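Local coordinates for protein possible HxlR family transcriptional factor (Thermoplasma volcanium, PDB 3DF8) that probably binds DNA as a dimeric winged helix-turn-helix transcriptional regulator of the HxlR family, at residues K65-D69 / S70-E74; M97-L100 / Q101-V105. All blocks are in the same frame, centred on the assembly; numbering follows the deposited sequence.

Contact 1 (residues 65-74) and contact 2 (residues 97-105) follow each other along the chain and illustrate two ways in which a helix can be used in a small regulator. In the first, helix 57-69 is brought to an end and the chain is turned into strand 73-77, the first strand of the two-stranded wing; in the second, helix 87-108 continues past a kink at Pro98. Their centres are 24 Å apart, on opposite sides of the chain's centre, and their nearest atoms stay about 12 Å from each other. Both nevertheless meet the second subunit, contact 1 through Leu72 and contact 2 much more extensively, consistent with a dimer built around the carboxy-terminal helix.

Contact 1 (K65-D69 / S70-E74)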
loop_
_atom_site.group_PDB
_atom_site.type_symbol
_atom_site.label_atom_id
_atom_site.label_comp_id
_atom_site.label_asym_id
_atom_site.label_seq_id
_atom_site.Cartn_x
_atom_site.Cartn_y
_atom_site.Cartn_z
ATOM N N LYS A 65 -15.234 -4.939 7.925
ATOM C CA LYS A 65 -16.474 -4.270 7.508
ATOM C C LYS A 65 -16.178 -3.336 6.322
ATOM O O LYS A 65 -16.963 -3.283 5.360
ATOM C CB LYS A 65 -17.053 -3.470 8.652
ATOM C CG LYS A 65 -18.246 -2.649 8.241
ATOM C CD LYS A 65 -18.704 -1.757 9.362
ATOM C CE LYS A 65 -19.656 -0.707 8.799
ATOM N NZ LYS A 65 -20.770 -1.392 8.085
ATOM N N ASP A 66 -15.056 -2.616 6.386
ATOM C CA ASP A 66 -14.780 -1.615 5.355
ATOM C C ASP A 66 -14.478 -2.394 4.084
ATOM O O ASP A 66 -14.821 -1.947 2.983
ATOM C CB ASP A 66 -13.572 -0.738 5.704
ATOM C CG ASP A 66 -13.847 0.253 6.810
ATOM O OD1 ASP A 66 -15.031 0.588 7.058
ATOM O OD2 ASP A 66 -12.825 0.704 7.391
ATOM N N LEU A 67 -13.799 -3.531 4.252
ATOM C CA LEU A 67 -13.467 -4.361 3.088
ATOM C C LEU A 67 -14.694 -4.985 2.417
ATOM O O LEU A 67 -14.745 -5.108 1.184
ATOM C CB LEU A 67 -12.420 -5.443 3.426
ATOM C CG LEU A 67 -10.990 -4.940 3.616
ATOM C CD1 LEU A 67 -10.155 -6.019 4.411
ATOM C CD2 LEU A 67 -10.271 -4.503 2.360
ATOM N N ILE A 68 -15.654 -5.407 3.232
ATOM C CA ILE A 68 -16.948 -5.913 2.724
ATOM C C ILE A 68 -17.683 -4.767 1.996
ATOM O O ILE A 68 -18.171 -4.929 0.875
ATOM C CB ILE A 68 -17.790 -6.465 3.877
ATOM C CG1 ILE A 68 -17.158 -7.749 4.431
ATOM C CG2 ILE A 68 -19.257 -6.708 3.404
ATOM C CD1 ILE A 68 -17.827 -8.245 5.745
ATOM N N ASP A 69 -17.755 -3.610 2.632
ATOM C CA ASP A 69 -18.430 -2.448 2.030
ATOM C C ASP A 69 -17.815 -2.040 0.679
ATOM O O ASP A 69 -18.538 -1.602 -0.229
ATOM C CB ASP A 69 -18.468 -1.293 3.025
ATOM C CG ASP A 69 -19.403 -1.559 4.217
ATOM O OD1 ASP A 69 -20.139 -2.582 4.225
ATOM O OD2 ASP A 69 -19.409 -0.733 5.147
ATOM N N SER A 70 -16.498 -2.207 0.553
ATOM C CA SER A 70 -15.753 -1.847 -0.653
ATOM C C SER A 70 -15.751 -2.947 -1.715
ATOM O O SER A 70 -15.194 -2.759 -2.798
ATOM C CB SER A 70 -14.331 -1.412 -0.281
ATOM O OG SER A 70 -14.389 -0.239 0.522
ATOM N N GLY A 71 -16.394 -4.080 -1.395
ATOM C CA GLY A 71 -16.565 -5.198 -2.339
ATOM C C GLY A 71 -15.341 -6.077 -2.530
ATOM O O GLY A 71 -15.248 -6.815 -3.524
ATOM N N LEU A 72 -14.384 -5.992 -1.608
ATOM C CA LEU A 72 -13.154 -6.790 -1.692
ATOM C C LEU A 72 -13.207 -8.089 -0.879
ATOM O O LEU A 72 -12.413 -8.997 -1.144
ATOM C CB LEU A 72 -11.916 -5.949 -1.228
ATOM C CG LEU A 72 -11.782 -4.636 -2.051
ATOM C CD1 LEU A 72 -10.555 -3.938 -1.576
ATOM C CD2 LEU A 72 -11.668 -4.938 -3.556
ATOM N N VAL A 73 -14.080 -8.144 0.133
ATOM C CA VAL A 73 -14.209 -9.333 1.037
ATOM C C VAL A 73 -15.696 -9.655 1.198
ATOM O O VAL A 73 -16.541 -8.773 1.095
ATOM C CB VAL A 73 -13.565 -9.001 2.386
ATOM C CG1 VAL A 73 -13.901 -10.036 3.510
ATOM C CG2 VAL A 73 -12.049 -8.893 2.208
ATOM N N GLU A 74 -16.011 -10.934 1.394
ATOM C CA GLU A 74 -17.376 -11.301 1.771
ATOM C C GLU A 74 -17.333 -12.250 2.960
ATOM O O GLU A 74 -16.342 -13.018 3.144
ATOM C CB GLU A 74 -18.129 -11.911 0.583
ATOM C CG GLU A 74 -17.344 -12.948 -0.175
ATOM C CD GLU A 74 -17.607 -14.380 0.277
ATOM O OE1 GLU A 74 -17.115 -15.293 -0.416
ATOM O OE2 GLU A 74 -18.313 -14.585 1.304
#
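Leu67 and Ile68 meet Leu72 and Val73 where helix 57-69 ends in a Schellman motif and the chain enters the wing of a winged helix-turn-helix fold. Gly71, at positive phi (78°), turns the backbone, and two bonds define the motif: Leu72 N lies 3.0 Å from Leu67 O, almost in line with the C=O bond, and Gly71 N lies 3.0 Å from Ile68 O. Val73 N is an extra donor to Leu67 O, arriving from above the carbonyl plane, and Ser70 N bonds Asp66 O at 3.0 Å. The apolar side chains pack on the inner side, where Leu67 CB rests against Val73 CG2 at 3.7 Å and Leu67 CD2 meets Leu72 CD1 at 4.0 Å. Helix 29-36 covers Leu67 and Val73, and Leu72 touches Leu106 of the second subunit. The outer side is looser. There Lys65 NZ, at the end of a largely extended chain, and Asp69 OD2 form a salt bridge at 3.3 Å whose hydrogen bond is weak, and Glu74 turns away to pair with Arg42. Between helix and strand, Ile68 CA points its hydrogen at Val73 O, a C-H...O contact of 3.3 Å with 164° at the hydrogen.

Contact 2 (M97-L100 / Q101-V105); sequences MPLL and QYISV
This is a contact between successive turns of one helix, 87-108, in its carboxy-terminal half, where residues 97-100 hand their carbonyls to the amides of 101-104. The i to i+4 ladder is regular: Gln101 N meets Met97 O at 2.8 Å with an N-H...O angle of 168°, and Ile103 N meets Leu99 O at 2.9 Å. Pro98, lacking an N-H, kinks the helix by leaving out a bond to the preceding turn, yet its own O still receives Tyr102 N. Pro98 O also accepts from a water 2.7 Å away, which donates its other hydrogen to Gln101 OE1 at 2.9 Å and so ties the end of an extended side chain back to the previous turn. On another flank Ile103 packs against two leucines. With CG1 beside its backbone N (chi1 -73°), Ile103 CD1 reaches Leu100 CD2 at 3.9 Å, the two side chains lying alongside and pointing the same way, while Leu99 slants across, Leu99 CG lying 4.2 Å from Ile103 CD1. Met97, a selenomethionine, and Leu100 touch Ser34 of helix 29-36. The second subunit meets Pro98 and Gln101 through its Tyr7, and its Asn91 hydrogen-bonds Tyr102 OH. One helix thus serves both its own domain and a partner chain, as in the dimerisation helices of HxlR-type winged helix-turn-helix regulators.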
loop_
_atom_site.group_PDB
_atom_site.type_symbol
_atom_site.label_atom_id
_atom_site.label_comp_id
_atom_site.label_asym_id
_atom_site.label_seq_id
_atom_site.Cartn_x
_atom_site.Cartn_y
_atom_site.Cartn_z
HETATM N N MSE A 97 1.127 -8.570 -3.893
HETATM C CA MSE A 97 2.190 -9.504 -3.466
HETATM C C MSE A 97 3.605 -9.079 -3.907
HETATM O O MSE A 97 4.522 -9.168 -3.104
HETATM C CB MSE A 97 1.866 -10.958 -3.816
HETATM C CG MSE A 97 0.589 -11.504 -3.149
HETATM SE SE MSE A 97 0.228 -10.924 -1.281
HETATM C CE MSE A 97 1.653 -11.853 -0.474
ATOM N N PRO A 98 3.790 -8.607 -5.158
ATOM C CA PRO A 98 5.160 -8.170 -5.481
ATOM C C PRO A 98 5.661 -7.002 -4.632
ATOM O O PRO A 98 6.870 -6.934 -4.303
ATOM C CB PRO A 98 5.073 -7.820 -6.981
ATOM C CG PRO A 98 3.862 -8.609 -7.499
ATOM C CD PRO A 98 2.893 -8.483 -6.322
ATOM N N LEU A 99 4.746 -6.121 -4.228
ATOM C CA LEU A 99 5.079 -4.996 -3.368
ATOM C C LEU A 99 5.492 -5.513 -1.991
ATOM O O LEU A 99 6.561 -5.127 -1.476
ATOM C CB LEU A 99 3.896 -4.055 -3.243
ATOM C CG LEU A 99 4.132 -2.883 -2.319
ATOM C CD1 LEU A 99 5.281 -1.948 -2.807
ATOM C CD2 LEU A 99 2.821 -2.160 -2.184
ATOM N N LEU A 100 4.685 -6.406 -1.415
ATOM C CA LEU A 100 5.038 -6.996 -0.129
ATOM C C LEU A 100 6.335 -7.823 -0.162
ATOM O O LEU A 100 7.131 -7.761 0.789
ATOM C CB LEU A 100 3.856 -7.756 0.495
ATOM C CG LEU A 100 2.645 -6.849 0.813
ATOM C CD1 LEU A 100 1.550 -7.680 1.484
ATOM C CD2 LEU A 100 2.965 -5.601 1.660
ATOM N N GLN A 101 6.552 -8.586 -1.243
ATOM C CA GLN A 101 7.779 -9.303 -1.432
ATOM C C GLN A 101 8.949 -8.316 -1.318
ATOM O O GLN A 101 9.895 -8.562 -0.562
ATOM C CB GLN A 101 7.767 -10.008 -2.787
ATOM C CG GLN A 101 9.020 -10.821 -3.096
ATOM C CD GLN A 101 8.886 -11.548 -4.413
ATOM O OE1 GLN A 101 8.713 -10.917 -5.468
ATOM N NE2 GLN A 101 8.949 -12.877 -4.372
ATOM N N TYR A 102 8.859 -7.193 -2.037
ATOM C CA TYR A 102 10.011 -6.292 -2.059
ATOM C C TYR A 102 10.180 -5.636 -0.694
ATOM O O TYR A 102 11.298 -5.476 -0.230
ATOM C CB TYR A 102 9.941 -5.228 -3.135
ATOM C CG TYR A 102 11.248 -4.464 -3.203
ATOM C CD1 TYR A 102 12.448 -5.130 -3.439
ATOM C CD2 TYR A 102 11.292 -3.080 -3.037
ATOM C CE1 TYR A 102 13.673 -4.452 -3.504
ATOM C CE2 TYR A 102 12.522 -2.389 -3.092
ATOM C CZ TYR A 102 13.691 -3.066 -3.337
ATOM O OH TYR A 102 14.914 -2.414 -3.417
ATOM N N ILE A 103 9.078 -5.274 -0.054
ATOM C CA ILE A 103 9.116 -4.779 1.317
ATOM C C ILE A 103 9.875 -5.736 2.247
ATOM O O ILE A 103 10.673 -5.286 3.084
ATOM C CB ILE A 103 7.706 -4.492 1.846
ATOM C CG1 ILE A 103 7.182 -3.217 1.180
ATOM C CG2 ILE A 103 7.707 -4.281 3.352
ATOM C CD1 ILE A 103 5.732 -2.926 1.522
ATOM N N SER A 104 9.633 -7.035 2.106
ATOM C CA SER A 104 10.308 -7.992 2.965
ATOM C C SER A 104 11.808 -7.936 2.713
ATOM O O SER A 104 12.597 -8.057 3.659
ATOM C CB SER A 104 9.738 -9.409 2.811
ATOM O OG SER A 104 9.907 -9.896 1.502
ATOM N N VAL A 105 12.209 -7.744 1.450
ATOM C CA VAL A 105 13.634 -7.600 1.095
ATOM C C VAL A 105 14.206 -6.347 1.768
ATOM O O VAL A 105 15.265 -6.400 2.399
ATOM C CB VAL A 105 13.844 -7.540 -0.441
ATOM C CG1 VAL A 105 15.298 -7.107 -0.815
ATOM C CG2 VAL A 105 13.471 -8.880 -1.101
HETATM O O HOH W 1 8.932 -8.006 -5.598
#